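Local coordinates for protein terminal oxygenase component of carbazole (PDB 7BUG) that catalyses the angular dioxygenation of carbazole, as the terminal oxygenase component of carbazole 1,9a-dioxygenase, using a Rieske [2Fe-2S] cluster and a mononuclear iron, at residues W95-L104 and Q115-T123; P17-F25 and S169-N177. One frame throughout, in Å; residues are numbered along the deposited sequence. Where two conformers were deposited one is given.

Contact 1 of 2, residues W95-L104 and Q115-T123. With MG (magnesium ion), chain F; FES (Fe2/s2 (inorganic) cluster), chain D.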
loop_
_atom_site.group_PDB
_atom_site.type_symbol
_atom_site.label_atom_id
_atom_site.label_comp_id
_atom_site.label_asym_id
_atom_site.label_seq_id
_atom_site.Cartn_x
_atom_site.Cartn_y
_atom_site.Cartn_z
ATOM N N TRP A 95 24.324 19.271 13.131
ATOM C CA TRP A 95 25.524 18.452 12.873
ATOM C C TRP A 95 26.051 18.800 11.492
ATOM O O TRP A 95 25.338 18.808 10.488
ATOM C CB TRP A 95 25.259 16.955 12.998
ATOM C CG TRP A 95 24.954 16.484 14.372
ATOM C CD1 TRP A 95 24.308 17.132 15.384
ATOM C CD2 TRP A 95 25.269 15.178 14.857
ATOM N NE1 TRP A 95 24.227 16.320 16.487
ATOM C CE2 TRP A 95 24.786 15.113 16.180
ATOM C CE3 TRP A 95 25.863 14.057 14.274
ATOM C CZ2 TRP A 95 24.891 13.942 16.933
ATOM C CZ3 TRP A 95 26.005 12.915 15.050
ATOM C CH2 TRP A 95 25.523 12.879 16.357
ATOM N N THR A 96 27.340 19.146 11.398
ATOM C CA THR A 96 27.957 19.671 10.178
ATOM C C THR A 96 29.039 18.712 9.682
ATOM O O THR A 96 29.952 18.343 10.471
ATOM C CB THR A 96 28.534 21.054 10.473
ATOM O OG1 THR A 96 27.430 21.884 10.855
ATOM C CG2 THR A 96 29.233 21.639 9.266
ATOM N N TYR A 97 28.962 18.371 8.398
ATOM C CA TYR A 97 29.813 17.353 7.757
ATOM C C TYR A 97 30.628 17.977 6.628
ATOM O O TYR A 97 30.153 18.820 5.879
ATOM C CB TYR A 97 28.948 16.228 7.212
ATOM C CG TYR A 97 28.016 15.631 8.241
ATOM C CD1 TYR A 97 28.434 14.566 9.024
ATOM C CD2 TYR A 97 26.697 16.035 8.332
ATOM C CE1 TYR A 97 27.584 13.950 9.916
ATOM C CE2 TYR A 97 25.834 15.446 9.238
ATOM C CZ TYR A 97 26.276 14.390 10.023
ATOM O OH TYR A 97 25.349 13.784 10.839
ATOM N N ARG A 98 31.871 17.534 6.508
ATOM C CA ARG A 98 32.684 17.873 5.320
ATOM C C ARG A 98 32.254 17.028 4.130
ATOM O O ARG A 98 32.216 15.813 4.258
ATOM C CB ARG A 98 34.160 17.676 5.643
ATOM C CG ARG A 98 34.639 18.591 6.758
ATOM C CD ARG A 98 36.154 18.663 6.657
ATOM N NE ARG A 98 36.741 17.431 7.074
ATOM C CZ ARG A 98 37.455 17.243 8.188
ATOM N NH1 ARG A 98 37.644 18.236 9.052
ATOM N NH2 ARG A 98 37.985 16.057 8.432
ATOM N N TRP A 99 32.021 17.637 2.975
ATOM C CA TRP A 99 31.769 16.889 1.735
ATOM C C TRP A 99 32.957 15.983 1.428
ATOM O O TRP A 99 32.750 14.920 0.858
ATOM C CB TRP A 99 31.483 17.851 0.591
ATOM C CG TRP A 99 30.169 18.545 0.685
ATOM C CD1 TRP A 99 29.888 19.797 1.169
ATOM C CD2 TRP A 99 28.905 17.979 0.258
ATOM N NE1 TRP A 99 28.550 20.051 1.057
ATOM C CE2 TRP A 99 27.930 18.967 0.471
ATOM C CE3 TRP A 99 28.521 16.775 -0.334
ATOM C CZ2 TRP A 99 26.572 18.758 0.212
ATOM C CZ3 TRP A 99 27.180 16.586 -0.638
ATOM C CH2 TRP A 99 26.238 17.589 -0.442
ATOM N N GLU A 100 34.199 16.431 1.661
ATOM C CA GLU A 100 35.363 15.703 1.094
ATOM C C GLU A 100 35.556 14.354 1.786
ATOM O O GLU A 100 35.989 13.406 1.095
ATOM C CB GLU A 100 36.626 16.568 1.248
ATOM C CG GLU A 100 37.793 15.996 0.486
ATOM C CD GLU A 100 38.556 14.963 1.274
ATOM O OE1 GLU A 100 38.619 15.115 2.535
ATOM O OE2 GLU A 100 39.108 14.034 0.634
ATOM N N ASP A 101 35.258 14.201 3.080
ATOM C CA ASP A 101 35.535 12.938 3.780
ATOM C C ASP A 101 34.398 12.503 4.715
ATOM O O ASP A 101 34.544 11.460 5.402
ATOM C CB ASP A 101 36.829 13.018 4.584
ATOM C CG ASP A 101 36.902 14.167 5.554
ATOM O OD1 ASP A 101 35.865 14.771 5.898
ATOM O OD2 ASP A 101 38.044 14.430 6.029
ATOM N N GLY A 102 33.322 13.268 4.758
ATOM C CA GLY A 102 32.136 12.995 5.597
ATOM C C GLY A 102 32.332 13.214 7.081
ATOM O O GLY A 102 31.445 12.920 7.880
ATOM N N VAL A 103 33.469 13.746 7.499
ATOM C CA VAL A 103 33.752 13.877 8.942
ATOM C C VAL A 103 32.828 14.912 9.552
ATOM O O VAL A 103 32.547 15.998 8.927
ATOM C CB VAL A 103 35.236 14.237 9.168
ATOM C CG1 VAL A 103 35.493 14.646 10.608
ATOM C CG2 VAL A 103 36.133 13.079 8.747
ATOM N N LEU A 104 32.295 14.529 10.689
ATOM C CA LEU A 104 31.523 15.441 11.558
ATOM C C LEU A 104 32.511 16.462 12.125
ATOM O O LEU A 104 33.220 16.117 13.096
ATOM C CB LEU A 104 30.840 14.641 12.651
ATOM C CG LEU A 104 29.964 15.420 13.606
ATOM C CD1 LEU A 104 28.816 16.168 12.936
ATOM C CD2 LEU A 104 29.455 14.505 14.700
ATOM N N GLN A 115 31.091 14.278 20.249
ATOM C CA GLN A 115 30.936 13.615 18.922
ATOM C C GLN A 115 31.815 14.281 17.837
ATOM O O GLN A 115 32.119 13.618 16.834
ATOM C CB GLN A 115 29.465 13.589 18.501
ATOM C CG GLN A 115 28.519 12.805 19.385
ATOM C CD GLN A 115 28.775 11.312 19.387
ATOM O OE1 GLN A 115 29.706 10.818 18.763
ATOM N NE2 GLN A 115 27.930 10.569 20.080
ATOM N N ILE A 116 32.143 15.559 17.976
ATOM C CA ILE A 116 32.869 16.336 16.951
ATOM C C ILE A 116 34.227 15.684 16.695
ATOM O O ILE A 116 34.956 15.427 17.651
ATOM C CB ILE A 116 32.983 17.806 17.368
ATOM C CG1 ILE A 116 31.603 18.448 17.439
ATOM C CG2 ILE A 116 33.916 18.548 16.424
ATOM C CD1 ILE A 116 31.589 19.714 18.233
ATOM N N GLY A 117 34.538 15.474 15.437
ATOM C CA GLY A 117 35.760 14.790 14.990
ATOM C C GLY A 117 35.806 13.298 15.233
ATOM O O GLY A 117 36.863 12.714 14.905
ATOM N N ARG A 118 34.748 12.648 15.751
ATOM C CA ARG A 118 34.770 11.245 16.196
ATOM C C ARG A 118 33.704 10.411 15.449
ATOM O O ARG A 118 33.427 9.276 15.839
ATOM C CB ARG A 118 34.517 11.172 17.700
ATOM C CG ARG A 118 35.653 11.733 18.558
ATOM C CD ARG A 118 35.564 11.138 19.952
ATOM N NE ARG A 118 36.722 11.559 20.730
ATOM C CZ ARG A 118 36.844 12.708 21.396
ATOM N NH1 ARG A 118 35.868 13.607 21.435
ATOM N NH2 ARG A 118 37.973 12.951 22.045
ATOM N N GLN A 119 33.050 11.025 14.470
ATOM C CA GLN A 119 32.023 10.367 13.628
ATOM C C GLN A 119 32.258 10.805 12.176
ATOM O O GLN A 119 32.823 11.898 11.888
ATOM C CB GLN A 119 30.597 10.738 14.050
ATOM C CG GLN A 119 30.224 10.387 15.482
ATOM C CD GLN A 119 30.122 8.923 15.813
ATOM O OE1 GLN A 119 30.174 8.043 14.939
ATOM N NE2 GLN A 119 29.976 8.643 17.093
ATOM N N LYS A 120 31.845 9.941 11.262
ATOM C CA LYS A 120 31.976 10.136 9.799
ATOM C C LYS A 120 30.684 9.675 9.112
ATOM O O LYS A 120 30.314 8.545 9.351
ATOM C CB LYS A 120 33.181 9.318 9.338
ATOM C CG LYS A 120 33.567 9.489 7.885
ATOM C CD LYS A 120 34.697 8.562 7.483
ATOM C CE LYS A 120 35.874 8.611 8.427
ATOM N NZ LYS A 120 37.064 7.923 7.853
ATOM N N LEU A 121 30.096 10.490 8.273
ATOM C CA LEU A 121 28.991 10.121 7.395
ATOM C C LEU A 121 29.571 9.420 6.182
ATOM O O LEU A 121 30.617 9.846 5.636
ATOM C CB LEU A 121 28.279 11.432 7.036
ATOM C CG LEU A 121 27.041 11.382 6.171
ATOM C CD1 LEU A 121 26.011 10.411 6.691
ATOM C CD2 LEU A 121 26.446 12.792 6.090
ATOM N N LYS A 122 28.913 8.373 5.713
ATOM C CA LYS A 122 29.376 7.623 4.535
ATOM C C LYS A 122 29.485 8.533 3.326
ATOM O O LYS A 122 28.578 9.402 3.106
ATOM C CB LYS A 122 28.408 6.463 4.288
ATOM C CG LYS A 122 28.798 5.607 3.113
ATOM C CD LYS A 122 30.016 4.770 3.389
ATOM C CE LYS A 122 30.121 3.545 2.509
ATOM N NZ LYS A 122 31.435 2.886 2.657
ATOM N N THR A 123 30.591 8.417 2.599
ATOM C CA THR A 123 30.782 9.097 1.318
ATOM C C THR A 123 30.961 7.996 0.291
ATOM O O THR A 123 31.314 6.820 0.643
ATOM C CB THR A 123 31.982 10.056 1.326
ATOM O OG1 THR A 123 33.135 9.238 1.548
ATOM C CG2 THR A 123 31.829 11.140 2.364
HETATM MG MG MG F . 35.742 12.022 -0.454
HETATM FE FE1 FES D . 20.703 15.857 11.895
HETATM FE FE2 FES D . 20.020 15.940 14.511
HETATM S S1 FES D . 21.631 17.100 13.474
HETATM S S2 FES D . 19.049 14.719 12.901
HETATM O O HOH W 1 33.644 12.595 -0.357
HETATM O O HOH W 2 37.858 11.783 -0.273
HETATM O O HOH W 3 33.041 9.252 4.929
HETATM O O HOH W 4 35.493 10.624 1.124
HETATM O O HOH W 5 35.977 13.390 -1.973
HETATM O O HOH W 6 35.278 10.543 -1.820
#
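With chi1 of Leu121 at -178°, CG lies anti to the backbone N and the branch is carried to Tyr97, whose CG, anti to the carbonyl carbon (chi1 -53°), lets the ring present a face. Leu121 CD2 sits over the centre of that face, 3.8 Å from the Tyr97 ring centroid and 8° off the normal, a CH-pi contact; the side chains cross at about a right angle. Leu104 reaches across likewise, CD2 lying 3.9 Å from Gln115 CB.

The only beta bridge is Val103 with Lys120, but three backbone bonds cross: Leu121 N donates to Gly102 O at 2.8 Å, Leu104 N to Gln119 O at 2.9 Å, and Gly117 N, inside the type II turn Gln115-Arg118, to Leu104 O at 2.8 Å. A water donates to both Asp101 O and Leu121 O. Asp101 OD1 receives Val103 N, an Asx turn, and Arg98 grips the same carboxylate side-on in a salt bridge, NE to OD1 and NH2 to OD2, which would hold the bend. Glu100 O and five waters coordinate a magnesium ion; one of these waters is hydrogen-bonded to Thr123 OG1.

Within the Rieske domain, Trp95 CD1 approaches sulfur S1 of the cluster to 3.3 Å, while Tyr97 OH bonds to Leu70 N. Strand 95-98 runs between strands 87-89 and 104-107, and Leu121 and Thr123 pack on Leu65 of strand 61-66.

Contact 2 of 2, residues P17-F25 and S169-N177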
loop_
_atom_site.group_PDB
_atom_site.type_symbol
_atom_site.label_atom_id
_atom_site.label_comp_id
_atom_site.label_asym_id
_atom_site.label_seq_id
_atom_site.Cartn_x
_atom_site.Cartn_y
_atom_site.Cartn_z
ATOM N N PRO A 17 22.862 -16.140 -7.389
ATOM C CA PRO A 17 23.268 -14.812 -6.898
ATOM C C PRO A 17 22.550 -13.692 -7.670
ATOM O O PRO A 17 22.148 -12.720 -7.071
ATOM C CB PRO A 17 24.779 -14.771 -7.121
ATOM C CG PRO A 17 25.174 -16.267 -7.051
ATOM C CD PRO A 17 24.034 -16.953 -7.786
ATOM N N TYR A 18 22.374 -13.898 -8.953
ATOM C CA TYR A 18 21.633 -12.915 -9.816
ATOM C C TYR A 18 20.197 -12.783 -9.334
ATOM O O TYR A 18 19.685 -11.654 -9.268
ATOM C CB TYR A 18 21.679 -13.374 -11.254
ATOM C CG TYR A 18 20.905 -12.497 -12.202
ATOM C CD1 TYR A 18 21.382 -11.274 -12.593
ATOM C CD2 TYR A 18 19.682 -12.902 -12.666
ATOM C CE1 TYR A 18 20.664 -10.499 -13.506
ATOM C CE2 TYR A 18 18.962 -12.161 -13.574
ATOM C CZ TYR A 18 19.461 -10.966 -14.021
ATOM O OH TYR A 18 18.845 -10.239 -15.006
ATOM N N VAL A 19 19.521 -13.908 -9.051
ATOM C CA VAL A 19 18.129 -13.874 -8.526
ATOM C C VAL A 19 18.102 -13.216 -7.147
ATOM O O VAL A 19 17.124 -12.514 -6.807
ATOM C CB VAL A 19 17.515 -15.284 -8.523
ATOM C CG1 VAL A 19 16.197 -15.256 -7.805
ATOM C CG2 VAL A 19 17.394 -15.778 -9.937
ATOM N N ASP A 20 19.162 -13.346 -6.348
ATOM C CA ASP A 20 19.186 -12.691 -5.038
ATOM C C ASP A 20 19.376 -11.171 -5.186
ATOM O O ASP A 20 19.071 -10.409 -4.216
ATOM C CB ASP A 20 20.325 -13.262 -4.195
ATOM C CG ASP A 20 20.137 -13.041 -2.729
ATOM O OD1 ASP A 20 18.984 -13.070 -2.287
ATOM O OD2 ASP A 20 21.178 -12.959 -2.041
ATOM N N ALA A 21 19.912 -10.717 -6.309
ATOM C CA ALA A 21 20.394 -9.320 -6.456
ATOM C C ALA A 21 19.260 -8.337 -6.810
ATOM O O ALA A 21 19.394 -7.534 -7.734
ATOM C CB ALA A 21 21.579 -9.259 -7.369
ATOM N N LYS A 22 18.188 -8.354 -6.018
ATOM C CA LYS A 22 16.988 -7.520 -6.196
ATOM C C LYS A 22 17.335 -6.030 -6.128
ATOM O O LYS A 22 16.712 -5.220 -6.864
ATOM C CB LYS A 22 15.953 -7.939 -5.142
ATOM C CG LYS A 22 14.625 -7.225 -5.254
ATOM C CD LYS A 22 13.680 -7.719 -4.194
ATOM C CE LYS A 22 13.435 -9.202 -4.338
ATOM N NZ LYS A 22 12.026 -9.499 -3.991
ATOM N N LEU A 23 18.326 -5.651 -5.312
ATOM C CA LEU A 23 18.763 -4.238 -5.159
ATOM C C LEU A 23 19.979 -3.899 -6.017
ATOM O O LEU A 23 20.475 -2.752 -5.899
ATOM C CB LEU A 23 19.099 -3.976 -3.684
ATOM C CG LEU A 23 17.920 -3.763 -2.767
ATOM C CD1 LEU A 23 18.389 -3.793 -1.315
ATOM C CD2 LEU A 23 17.198 -2.444 -3.084
ATOM N N GLY A 24 20.453 -4.798 -6.870
ATOM C CA GLY A 24 21.647 -4.587 -7.683
ATOM C C GLY A 24 22.919 -5.049 -6.999
ATOM O O GLY A 24 22.897 -5.566 -5.868
ATOM N N PHE A 25 24.018 -4.770 -7.649
ATOM C CA PHE A 25 25.368 -5.208 -7.233
ATOM C C PHE A 25 26.091 -4.032 -6.612
ATOM O O PHE A 25 26.323 -2.988 -7.263
ATOM C CB PHE A 25 26.117 -5.787 -8.429
ATOM C CG PHE A 25 25.438 -7.010 -8.984
ATOM C CD1 PHE A 25 25.176 -8.127 -8.189
ATOM C CD2 PHE A 25 25.163 -7.074 -10.340
ATOM C CE1 PHE A 25 24.634 -9.280 -8.757
ATOM C CE2 PHE A 25 24.643 -8.241 -10.890
ATOM C CZ PHE A 25 24.330 -9.322 -10.091
ATOM N N SER A 169 10.182 -0.617 -12.957
ATOM C CA SER A 169 10.400 -2.067 -12.968
ATOM C C SER A 169 11.719 -2.309 -12.265
ATOM O O SER A 169 12.590 -1.403 -12.206
ATOM C CB SER A 169 10.417 -2.696 -14.312
ATOM O OG SER A 169 11.701 -2.592 -14.946
ATOM N N ASN A 170 11.867 -3.505 -11.746
ATOM C CA ASN A 170 13.194 -3.923 -11.250
ATOM C C ASN A 170 14.202 -3.799 -12.391
ATOM O O ASN A 170 13.894 -4.099 -13.558
ATOM C CB ASN A 170 13.116 -5.348 -10.700
ATOM C CG ASN A 170 14.409 -5.853 -10.128
ATOM O OD1 ASN A 170 15.211 -6.463 -10.836
ATOM N ND2 ASN A 170 14.627 -5.493 -8.886
ATOM N N TRP A 171 15.444 -3.477 -12.051
ATOM C CA TRP A 171 16.533 -3.283 -13.011
ATOM C C TRP A 171 16.756 -4.531 -13.861
ATOM O O TRP A 171 17.173 -4.370 -15.002
ATOM C CB TRP A 171 17.845 -2.855 -12.281
ATOM C CG TRP A 171 18.466 -3.951 -11.462
ATOM C CD1 TRP A 171 18.090 -4.430 -10.250
ATOM C CD2 TRP A 171 19.606 -4.734 -11.852
ATOM N NE1 TRP A 171 18.926 -5.465 -9.857
ATOM C CE2 TRP A 171 19.864 -5.659 -10.825
ATOM C CE3 TRP A 171 20.420 -4.696 -12.978
ATOM C CZ2 TRP A 171 20.949 -6.554 -10.890
ATOM C CZ3 TRP A 171 21.457 -5.600 -13.074
ATOM C CH2 TRP A 171 21.705 -6.507 -12.036
ATOM N N ARG A 172 16.629 -5.729 -13.314
ATOM C CA ARG A 172 16.956 -6.948 -14.094
ATOM C C ARG A 172 15.954 -7.169 -15.225
ATOM O O ARG A 172 16.335 -7.694 -16.289
ATOM C CB ARG A 172 16.959 -8.134 -13.147
ATOM C CG ARG A 172 18.107 -8.004 -12.148
ATOM C CD ARG A 172 17.958 -9.007 -11.013
ATOM N NE ARG A 172 16.719 -8.815 -10.265
ATOM C CZ ARG A 172 16.278 -9.568 -9.298
ATOM N NH1 ARG A 172 16.977 -10.633 -8.911
ATOM N NH2 ARG A 172 15.121 -9.305 -8.739
ATOM N N LEU A 173 14.713 -6.781 -14.999
ATOM C CA LEU A 173 13.706 -6.928 -16.094
ATOM C C LEU A 173 14.102 -6.002 -17.251
ATOM O O LEU A 173 13.986 -6.384 -18.398
ATOM C CB LEU A 173 12.333 -6.585 -15.508
ATOM C CG LEU A 173 11.868 -7.486 -14.366
ATOM C CD1 LEU A 173 10.469 -7.069 -13.900
ATOM C CD2 LEU A 173 11.932 -8.949 -14.769
ATOM N N ALA A 174 14.692 -4.841 -16.949
ATOM C CA ALA A 174 15.184 -3.875 -17.938
ATOM C C ALA A 174 16.408 -4.439 -18.684
ATOM O O ALA A 174 16.478 -4.409 -19.917
ATOM C CB ALA A 174 15.533 -2.573 -17.232
ATOM N N VAL A 175 17.386 -4.990 -17.932
ATOM C CA VAL A 175 18.598 -5.570 -18.552
ATOM C C VAL A 175 18.181 -6.664 -19.520
ATOM O O VAL A 175 18.688 -6.718 -20.667
ATOM C CB VAL A 175 19.541 -6.162 -17.498
ATOM C CG1 VAL A 175 20.676 -6.928 -18.170
ATOM C CG2 VAL A 175 20.120 -5.060 -16.639
ATOM N N GLU A 176 17.283 -7.543 -19.080
ATOM C CA GLU A 176 16.941 -8.742 -19.880
ATOM C C GLU A 176 16.184 -8.299 -21.115
ATOM O O GLU A 176 16.530 -8.811 -22.191
ATOM C CB GLU A 176 16.239 -9.777 -19.035
ATOM C CG GLU A 176 17.165 -10.306 -17.972
ATOM C CD GLU A 176 16.631 -11.498 -17.206
ATOM O OE1 GLU A 176 15.552 -12.094 -17.635
ATOM O OE2 GLU A 176 17.266 -11.886 -16.224
ATOM N N ASN A 177 15.291 -7.333 -20.971
ATOM C CA ASN A 177 14.559 -6.743 -22.119
ATOM C C ASN A 177 15.573 -6.157 -23.111
ATOM O O ASN A 177 15.369 -6.307 -24.325
ATOM C CB ASN A 177 13.584 -5.691 -21.639
ATOM C CG ASN A 177 13.104 -4.770 -22.748
ATOM O OD1 ASN A 177 12.360 -5.211 -23.609
ATOM N ND2 ASN A 177 13.435 -3.491 -22.622
HETATM O O HOH W 7 14.623 -11.236 -6.821
#
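Asn170 OD1 is gripped by two donors of Arg172, the backbone N and the side-chain NE, each at 2.9 Å and arriving from opposite faces of the amide plane. Asn170 is the N-cap of helix 171-179, in the Bet v 1-like ring-hydroxylase region, and the first bond is its capping bond; the second holds the guanidinium against the end of helix 16-20 and the turn after it. The amide's ND2 donates in the carbonyl plane, on a lone pair, to Lys22 O, and is also bonded to Glu291 O.

Arg172 NH1 serves two carbonyls of helix 16-20. It meets Tyr18 O on a lone pair in the carbonyl plane, at 2.9 Å, but stands above the carbonyl plane of Val19 O, at 2.8 Å. Both acceptors lie near the guanidinium plane, while CA of Lys22 lies over one of its faces. Arg172 CD rests over a face of the Tyr18 ring, 4.1 Å from the centroid.

The Trp171 indole, its CG between backbone N and carbonyl carbon (chi1 70°), turns NE1 to Ala21 O, the bond lying in the ring plane. Ala21 O also accepts from Gly24 N, closing the type I turn Ala21-Gly24. The indole edge faces the Phe25 ring in an offset edge-to-face pair, planes at 76°.

Through OE1, Glu176 forms salt bridges with Arg366 and with Arg72 of a neighbouring subunit, a [2Fe-2S]-site residue, tying this helix to another subunit's cluster region. Tyr18 OH, hydrogen-bonded also to Trp365 NE1, donates to Glu176 OE2 at 2.6 Å, on the anti side and 18° out of the carboxylate plane.

In the fold
From the N terminus, the chain passes through 17-25 before building the Rieske domain and returns at 169-177, so contact 2 closes a long loop with 143 intervening residues. Contact 1 lies wholly within that loop and closes a much shorter one: ten residues, among them most of strand 104-107, separate 95-104 from 115-123. The two are nested and do not cross. The nearest atoms of contact 1 and contact 2 are about 12 Å apart, so neither rests on the other. Contact 1 ties the three-stranded sheet beside the cluster to the chain leading into strand 123-129; contact 2 joins helix 16-20, near the N terminus, to helix 171-179 in the part of the chain that holds the mononuclear iron.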